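PDB 4Z0V: 2',5'-phosphodiesterase 12 from Homo sapiens, which is a member of the endonuclease/exonuclease/phosphatase family, carrying a DNase I-like domain together with an N-terminal domain of the E-set type. Local coordinates for residues D111-Y116 with T171-D176; L165-L170 with S189-P194. All coordinates share one frame; numbering follows the deposited sequence.

Contact 1 (D111-Y116 with T171-D176)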
ATOM      1  N   ASP A 111       1.030  -4.054  16.540  1.00 12.45           N
ATOM      2  CA  ASP A 111       1.781  -3.548  17.711  1.00 12.29           C
ATOM      3  C   ASP A 111       3.107  -4.302  17.924  1.00 15.19           C
ATOM      4  O   ASP A 111       4.150  -3.668  18.067  1.00 14.14           O
ATOM      5  CB  ASP A 111       0.956  -3.598  18.994  1.00 15.50           C
ATOM      6  CG  ASP A 111      -0.261  -2.701  19.012  1.00 20.89           C
ATOM      7  OD1 ASP A 111      -0.307  -1.736  18.213  1.00 19.84           O
ATOM      8  OD2 ASP A 111      -1.166  -2.959  19.827  1.00 24.79           O
ATOM      9  N   HIS A 112       3.064  -5.643  17.902  1.00 13.19           N
ATOM     10  CA  HIS A 112       4.271  -6.448  18.067  1.00 13.27           C
ATOM     11  C   HIS A 112       5.195  -6.278  16.848  1.00 15.40           C
ATOM     12  O   HIS A 112       6.400  -6.256  16.993  1.00 13.61           O
ATOM     13  CB  HIS A 112       3.900  -7.930  18.246  1.00 14.25           C
ATOM     14  CG  HIS A 112       5.107  -8.795  18.414  1.00 17.96           C
ATOM     15  ND1 HIS A 112       5.867  -8.753  19.577  1.00 20.55           N
ATOM     16  CD2 HIS A 112       5.689  -9.651  17.539  1.00 19.01           C
ATOM     17  CE1 HIS A 112       6.859  -9.614  19.387  1.00 19.34           C
ATOM     18  NE2 HIS A 112       6.807 -10.161  18.172  1.00 18.96           N
ATOM     19  N   ARG A 113       4.611  -6.119  15.650  1.00 11.83           N
ATOM     20  CA  ARG A 113       5.376  -5.972  14.405  1.00 11.67           C
ATOM     21  C   ARG A 113       6.211  -4.704  14.429  1.00 12.72           C
ATOM     22  O   ARG A 113       7.331  -4.714  13.939  1.00 12.97           O
ATOM     23  CB  ARG A 113       4.401  -5.955  13.214  1.00 10.35           C
ATOM     24  CG  ARG A 113       3.555  -7.224  13.144  1.00 12.00           C
ATOM     25  CD  ARG A 113       2.800  -7.287  11.827  1.00 13.95           C
ATOM     26  NE  ARG A 113       3.649  -7.805  10.754  1.00 14.59           N
ATOM     27  CZ  ARG A 113       3.314  -7.804   9.473  1.00 21.11           C
ATOM     28  NH1 ARG A 113       2.163  -7.268   9.081  1.00 13.82           N
ATOM     29  NH2 ARG A 113       4.117  -8.356   8.572  1.00 15.35           N
ATOM     30  N   HIS A 114       5.715  -3.654  15.098  1.00 10.52           N
ATOM     31  CA  HIS A 114       6.414  -2.379  15.209  1.00 10.42           C
ATOM     32  C   HIS A 114       7.691  -2.476  16.042  1.00 16.15           C
ATOM     33  O   HIS A 114       8.569  -1.638  15.876  1.00 17.13           O
ATOM     34  CB  HIS A 114       5.488  -1.304  15.762  1.00 10.50           C
ATOM     35  CG  HIS A 114       4.507  -0.797  14.747  1.00 12.92           C
ATOM     36  ND1 HIS A 114       3.403  -0.077  15.132  1.00 13.82           N
ATOM     37  CD2 HIS A 114       4.514  -0.907  13.390  1.00 13.33           C
ATOM     38  CE1 HIS A 114       2.762   0.233  14.012  1.00 13.08           C
ATOM     39  NE2 HIS A 114       3.387  -0.265  12.938  1.00 12.82           N
ATOM     40  N   LEU A 115       7.866  -3.568  16.817  1.00 14.77           N
ATOM     41  CA  LEU A 115       9.138  -3.788  17.526  1.00 14.67           C
ATOM     42  C   LEU A 115      10.271  -4.091  16.544  1.00 20.10           C
ATOM     43  O   LEU A 115      11.439  -3.993  16.920  1.00 21.78           O
ATOM     44  CB  LEU A 115       9.015  -4.958  18.534  1.00 13.86           C
ATOM     45  CG  LEU A 115       7.952  -4.803  19.638  1.00 17.42           C
ATOM     46  CD1 LEU A 115       8.006  -5.985  20.590  1.00 17.86           C
ATOM     47  CD2 LEU A 115       8.127  -3.485  20.413  1.00 23.10           C
ATOM     48  N   TYR A 116       9.934  -4.510  15.310  1.00 13.94           N
ATOM     49  CA  TYR A 116      10.908  -4.837  14.248  1.00 14.51           C
ATOM     50  C   TYR A 116      11.197  -3.633  13.343  1.00 20.12           C
ATOM     51  O   TYR A 116      11.994  -3.752  12.406  1.00 19.03           O
ATOM     52  CB  TYR A 116      10.372  -5.982  13.383  1.00 16.44           C
ATOM     53  CG  TYR A 116      10.330  -7.311  14.103  1.00 19.02           C
ATOM     54  CD1 TYR A 116       9.306  -7.607  15.002  1.00 20.14           C
ATOM     55  CD2 TYR A 116      11.333  -8.256  13.920  1.00 19.98           C
ATOM     56  CE1 TYR A 116       9.298  -8.804  15.718  1.00 20.15           C
ATOM     57  CE2 TYR A 116      11.318  -9.468  14.609  1.00 21.93           C
ATOM     58  CZ  TYR A 116      10.320  -9.723  15.533  1.00 24.34           C
ATOM     59  OH  TYR A 116      10.292 -10.928  16.192  1.00 22.20           O
ATOM     60  N   THR A 171       2.582   4.268   9.342  1.00  8.14           N
ATOM     61  CA  THR A 171       3.590   5.216   9.842  1.00  8.25           C
ATOM     62  C   THR A 171       4.536   4.553  10.841  1.00 12.67           C
ATOM     63  O   THR A 171       5.726   4.869  10.844  1.00 12.60           O
ATOM     64  CB  THR A 171       2.936   6.458  10.440  1.00 11.30           C
ATOM     65  OG1 THR A 171       2.124   6.078  11.564  1.00 10.77           O
ATOM     66  CG2 THR A 171       2.094   7.257   9.378  1.00 10.98           C
ATOM     67  N   GLY A 172       4.011   3.595  11.603  1.00 11.41           N
ATOM     68  CA  GLY A 172       4.780   2.818  12.563  1.00 10.48           C
ATOM     69  C   GLY A 172       5.842   1.918  11.945  1.00 13.44           C
ATOM     70  O   GLY A 172       6.816   1.582  12.625  1.00 11.23           O
ATOM     71  N   TYR A 173       5.677   1.524  10.654  1.00 10.82           N
ATOM     72  CA  TYR A 173       6.670   0.698   9.952  1.00  9.23           C
ATOM     73  C   TYR A 173       7.921   1.472   9.596  1.00 13.25           C
ATOM     74  O   TYR A 173       8.929   0.844   9.275  1.00 10.99           O
ATOM     75  CB  TYR A 173       6.098   0.037   8.697  1.00  8.82           C
ATOM     76  CG  TYR A 173       5.096  -1.065   8.986  1.00  9.58           C
ATOM     77  CD1 TYR A 173       5.255  -1.920  10.083  1.00 11.73           C
ATOM     78  CD2 TYR A 173       3.968  -1.231   8.191  1.00  9.12           C
ATOM     79  CE1 TYR A 173       4.347  -2.949  10.337  1.00 11.32           C
ATOM     80  CE2 TYR A 173       3.019  -2.211   8.472  1.00  9.32           C
ATOM     81  CZ  TYR A 173       3.206  -3.066   9.551  1.00 13.11           C
ATOM     82  OH  TYR A 173       2.296  -4.068   9.782  1.00 13.18           O
ATOM     83  N   ASN A 174       7.886   2.834   9.625  1.00 11.20           N
ATOM     84  CA  ASN A 174       9.070   3.658   9.296  1.00 10.67           C
ATOM     85  C   ASN A 174       9.734   3.105   8.024  1.00 12.12           C
ATOM     86  O   ASN A 174      10.927   2.786   7.998  1.00 11.95           O
ATOM     87  CB  ASN A 174      10.048   3.645  10.518  1.00 12.17           C
ATOM     88  CG  ASN A 174       9.490   4.431  11.685  1.00 19.16           C
ATOM     89  OD1 ASN A 174       9.097   5.599  11.534  1.00 15.09           O
ATOM     90  ND2 ASN A 174       9.448   3.816  12.873  1.00 15.20           N
ATOM     91  N   ALA A 175       8.923   2.950   6.975  1.00  9.27           N
ATOM     92  CA  ALA A 175       9.311   2.300   5.737  1.00  9.36           C
ATOM     93  C   ALA A 175       9.844   3.281   4.705  1.00 10.39           C
ATOM     94  O   ALA A 175       9.731   4.499   4.877  1.00 11.35           O
ATOM     95  CB  ALA A 175       8.102   1.548   5.169  1.00 10.45           C
ATOM     96  N   ASP A 176      10.456   2.735   3.648  1.00  9.04           N
ATOM     97  CA  ASP A 176      11.064   3.522   2.570  1.00  8.20           C
ATOM     98  C   ASP A 176      10.277   3.439   1.293  1.00 10.27           C
ATOM     99  O   ASP A 176      10.316   4.379   0.495  1.00 11.34           O
ATOM    100  CB  ASP A 176      12.511   3.054   2.323  1.00  9.91           C
ATOM    101  CG  ASP A 176      13.349   3.145   3.602  1.00 16.28           C
ATOM    102  OD1 ASP A 176      13.107   4.083   4.410  1.00 16.97           O
ATOM    103  OD2 ASP A 176      14.176   2.246   3.829  1.00 16.58           O
TER
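The imidazole of His114 meets the 171-176 segment in two ways at once, lying with one face on the backbone at Gly172 and turning an edge to the phenol ring of Tyr173. Gly172 CA sits 3.7 Å from the centroid of the His114 ring, 23° off its normal, the geometry of a CH-pi contact. It is displaced toward the rim, and His114 NE2 is 3.4 Å from Gly172 CA. The glycine thus offers bare main chain where the ring comes down.

Tyr173 completes the corner. The two aromatic planes stand at 77° with centroids 5.1 Å apart, an offset edge-to-face pair in which histidine supplies the edge and tyrosine the face; the closest atoms are His114 CD2 and Tyr173 CD1, at 3.5 Å. His114 gets there with CG beside its backbone N and opposite the carbonyl carbon (chi1 -76°), a torsion that brings the imidazole to the helix end although the CA-CB bond runs past it. Its NE2 then meets the main-chain oxygen of Glu169 in a probable hydrogen bond, which would limit rotation of the ring.

Arg113 approaches Tyr173 at a slant, its NH1 3.3 Å from Tyr173 OH, but the angle is too poor for a hydrogen bond. Both groups are engaged with other partners: the guanidinium donates to the carbonyls of Pro408 and Ala432, and the phenol oxygen pairs with Glu169 OE1.

Beyond Tyr173, Asn174, with positive phi, is the first residue to depart from helical backbone angles, and the chain goes on into strand 177-184. The phenol ring also rests on Val129 of strand 125-132, so residues 111-116 pack against the helix-to-strand turn of a beta-alpha-beta crossover in the DNase I-like fold.

Contact 2 (L165-L170 with S189-P194); sequences LIQKEL and SDSLVP
Gln167 NE2 donates to the main-chain oxygen of Ser191 at 2.9 Å, with an N-H...O angle of 165°, and this nearly straight bond links the two helical segments. Ser191 O lies almost in the plane of the glutamine amide, while the donor is tilted out of the serine carbonyl plane. The extended reach of Gln167, with CD anti to CA (chi2 180°), carries the amide across to the next helix. On the way its CG passes 3.5 Å from Ser191 OG. That hydroxyl is bonded to the side chain of Gln163, one turn earlier than Gln167, so two successive glutamines of the same helix address one serine.

Leu192 makes the apolar half of the contact through a single methyl. Its CD2 is 4.0 Å from Ile166 CG2 and 4.1 Å from Leu170 CD1, both approaches oblique, and therefore bridges two residues a helical turn apart. The same leucines also reach the sheet: Leu170 rests on Ile178 and Leu180, and Leu192 on Leu180 and Val183, all of strand 177-184.

The segment axes come within 10.1 Å and run nearly parallel, at 16°. Helices 159-172 and 185-198, which precede and follow strand 177-184, thus pack side by side against the sheet of the DNase I-like fold. Residues 189-192 form a looser turn of pi type, with a kink at Pro194, whose nitrogen carries no hydrogen to bond to the preceding turn.

The five touching residues are all buried, yet the joined surface is modest, 178 Å². Van der Waals contacts of a few methyls are joined by a directional bond, which is consistent with a specific pairing of the helices; the bond gives one N-H of the buried Gln167 amide an acceptor and the Ser191 carbonyl a donor.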
ATOM      1  N   LEU A 165      -6.354   2.989  12.056  1.00 10.41           N
ATOM      2  CA  LEU A 165      -5.456   1.860  12.265  1.00  9.93           C
ATOM      3  C   LEU A 165      -4.416   1.770  11.174  1.00 12.31           C
ATOM      4  O   LEU A 165      -3.254   1.536  11.482  1.00 11.08           O
ATOM      5  CB  LEU A 165      -6.258   0.549  12.334  1.00  9.27           C
ATOM      6  CG  LEU A 165      -6.752   0.128  13.716  1.00 11.59           C
ATOM      7  CD1 LEU A 165      -7.701   1.165  14.310  1.00  9.67           C
ATOM      8  CD2 LEU A 165      -7.476  -1.209  13.620  1.00 11.62           C
ATOM      9  N   ILE A 166      -4.812   1.993   9.914  1.00 10.15           N
ATOM     10  CA  ILE A 166      -3.898   1.905   8.750  1.00  9.16           C
ATOM     11  C   ILE A 166      -2.856   3.020   8.849  1.00 10.30           C
ATOM     12  O   ILE A 166      -1.686   2.792   8.585  1.00 10.71           O
ATOM     13  CB  ILE A 166      -4.693   1.956   7.414  1.00 11.67           C
ATOM     14  CG1 ILE A 166      -5.436   0.604   7.165  1.00 11.81           C
ATOM     15  CG2 ILE A 166      -3.769   2.283   6.209  1.00 12.31           C
ATOM     16  CD1 ILE A 166      -6.677   0.719   6.194  1.00 15.30           C
ATOM     17  N   GLN A 167      -3.264   4.204   9.288  1.00  8.09           N
ATOM     18  CA  GLN A 167      -2.320   5.295   9.466  1.00  7.89           C
ATOM     19  C   GLN A 167      -1.307   4.947  10.545  1.00 11.92           C
ATOM     20  O   GLN A 167      -0.105   5.097  10.322  1.00 10.75           O
ATOM     21  CB  GLN A 167      -3.059   6.596   9.832  1.00  9.48           C
ATOM     22  CG  GLN A 167      -3.765   7.242   8.624  1.00  9.47           C
ATOM     23  CD  GLN A 167      -4.462   8.529   9.069  1.00 20.12           C
ATOM     24  OE1 GLN A 167      -4.868   8.675  10.214  1.00 22.57           O
ATOM     25  NE2 GLN A 167      -4.602   9.500   8.185  1.00 18.20           N
ATOM     26  N   LYS A 168      -1.778   4.418  11.683  1.00 11.69           N
ATOM     27  CA  LYS A 168      -0.871   4.035  12.763  1.00 10.98           C
ATOM     28  C   LYS A 168       0.065   2.901  12.291  1.00 12.02           C
ATOM     29  O   LYS A 168       1.265   2.944  12.517  1.00 11.87           O
ATOM     30  CB  LYS A 168      -1.657   3.607  14.010  1.00 12.35           C
ATOM     31  CG  LYS A 168      -0.693   3.304  15.181  1.00 13.84           C
ATOM     32  CD  LYS A 168      -1.376   2.988  16.488  1.00 13.30           C
ATOM     33  CE  LYS A 168      -0.343   2.753  17.586  1.00 15.49           C
ATOM     34  NZ  LYS A 168      -1.049   2.531  18.888  1.00 17.11           N
ATOM     35  N   GLU A 169      -0.507   1.922  11.618  1.00  8.17           N
ATOM     36  CA  GLU A 169       0.238   0.770  11.115  1.00  8.26           C
ATOM     37  C   GLU A 169       1.353   1.189  10.161  1.00  9.56           C
ATOM     38  O   GLU A 169       2.511   0.847  10.372  1.00 10.32           O
ATOM     39  CB  GLU A 169      -0.701  -0.216  10.417  1.00  8.46           C
ATOM     40  CG  GLU A 169       0.092  -1.412   9.913  1.00  9.77           C
ATOM     41  CD  GLU A 169      -0.758  -2.538   9.385  1.00 14.42           C
ATOM     42  OE1 GLU A 169      -0.169  -3.565   8.981  1.00 16.09           O
ATOM     43  OE2 GLU A 169      -2.000  -2.394   9.360  1.00 14.21           O
ATOM     44  N   LEU A 170       0.994   1.888   9.082  1.00  7.26           N
ATOM     45  CA  LEU A 170       1.967   2.270   8.086  1.00  6.87           C
ATOM     46  C   LEU A 170       2.982   3.233   8.594  1.00 10.30           C
ATOM     47  O   LEU A 170       4.158   3.015   8.345  1.00 10.14           O
ATOM     48  CB  LEU A 170       1.261   2.843   6.838  1.00  6.66           C
ATOM     49  CG  LEU A 170       0.465   1.802   6.052  1.00 10.19           C
ATOM     50  CD1 LEU A 170      -0.205   2.460   4.832  1.00 10.79           C
ATOM     51  CD2 LEU A 170       1.403   0.657   5.563  1.00  9.32           C
ATOM     52  N   SER A 189      -6.093  10.680  -1.007  1.00 11.48           N
ATOM     53  CA  SER A 189      -5.926  12.109  -0.784  1.00 13.87           C
ATOM     54  C   SER A 189      -6.166  12.576   0.657  1.00 17.19           C
ATOM     55  O   SER A 189      -5.502  13.534   1.071  1.00 18.38           O
ATOM     56  CB  SER A 189      -6.835  12.891  -1.738  1.00 18.56           C
ATOM     57  OG  SER A 189      -8.183  12.504  -1.537  1.00 25.75           O
ATOM     58  N   ASP A 190      -7.086  11.941   1.409  1.00 15.10           N
ATOM     59  CA  ASP A 190      -7.471  12.423   2.752  1.00 15.51           C
ATOM     60  C   ASP A 190      -6.889  11.648   3.920  1.00 19.61           C
ATOM     61  O   ASP A 190      -6.909  12.168   5.038  1.00 19.03           O
ATOM     62  CB  ASP A 190      -9.006  12.423   2.922  1.00 17.21           C
ATOM     63  CG  ASP A 190      -9.779  13.074   1.784  1.00 28.18           C
ATOM     64  OD1 ASP A 190      -9.168  13.834   1.008  1.00 28.39           O
ATOM     65  OD2 ASP A 190     -10.978  12.786   1.652  1.00 34.68           O
ATOM     66  N   SER A 191      -6.394  10.414   3.694  1.00 14.17           N
ATOM     67  CA  SER A 191      -5.842   9.648   4.805  1.00 12.61           C
ATOM     68  C   SER A 191      -4.354   9.319   4.596  1.00 14.23           C
ATOM     69  O   SER A 191      -3.534   9.622   5.459  1.00 12.60           O
ATOM     70  CB  SER A 191      -6.635   8.361   4.991  1.00 14.90           C
ATOM     71  OG  SER A 191      -6.015   7.534   5.965  1.00 20.51           O
ATOM     72  N   LEU A 192      -4.023   8.658   3.490  1.00  9.82           N
ATOM     73  CA  LEU A 192      -2.634   8.225   3.271  1.00 10.46           C
ATOM     74  C   LEU A 192      -1.694   9.392   2.985  1.00 13.50           C
ATOM     75  O   LEU A 192      -0.651   9.483   3.623  1.00 13.46           O
ATOM     76  CB  LEU A 192      -2.570   7.194   2.137  1.00 10.39           C
ATOM     77  CG  LEU A 192      -3.492   6.003   2.340  1.00 12.65           C
ATOM     78  CD1 LEU A 192      -3.540   5.170   1.083  1.00 13.04           C
ATOM     79  CD2 LEU A 192      -3.023   5.130   3.547  1.00 18.57           C
ATOM     80  N   VAL A 193      -2.054  10.298   2.061  1.00  9.78           N
ATOM     81  CA  VAL A 193      -1.159  11.411   1.752  1.00 10.09           C
ATOM     82  C   VAL A 193      -0.893  12.263   3.025  1.00 13.98           C
ATOM     83  O   VAL A 193       0.269  12.421   3.349  1.00 14.34           O
ATOM     84  CB  VAL A 193      -1.622  12.242   0.533  1.00 12.58           C
ATOM     85  CG1 VAL A 193      -0.961  13.619   0.509  1.00 12.92           C
ATOM     86  CG2 VAL A 193      -1.313  11.491  -0.763  1.00 13.05           C
ATOM     87  N   PRO A 194      -1.884  12.706   3.824  1.00 12.50           N
ATOM     88  CA  PRO A 194      -1.545  13.500   5.029  1.00 12.41           C
ATOM     89  C   PRO A 194      -0.712  12.734   6.057  1.00 13.63           C
ATOM     90  O   PRO A 194       0.228  13.309   6.612  1.00 13.36           O
ATOM     91  CB  PRO A 194      -2.924  13.864   5.603  1.00 13.89           C
ATOM     92  CG  PRO A 194      -3.851  13.823   4.403  1.00 18.78           C
ATOM     93  CD  PRO A 194      -3.351  12.632   3.639  1.00 14.97           C
TER

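In the fold
Helix 159-172 belongs to both contacts, offering its C-terminal end to residues 111-116 and an earlier part to helix 185-198. Contact 2 is wholly buried and lies about 10 Å from the centre of the chain to its own centre; contact 1 is partly buried, its centre about 14 Å out. Aliphatic packing with an interhelical hydrogen bond marks the inner site, whereas rings and a glycine backbone meet at the outer one, with no hydrogen bond directly between its segments. The two meet at His114, whose ring reaches the carbonyls of Lys168 and Glu169 in the helix of contact 2. Along the chain their segments alternate, contact 2 beginning before the second segment of contact 1 and ending after it.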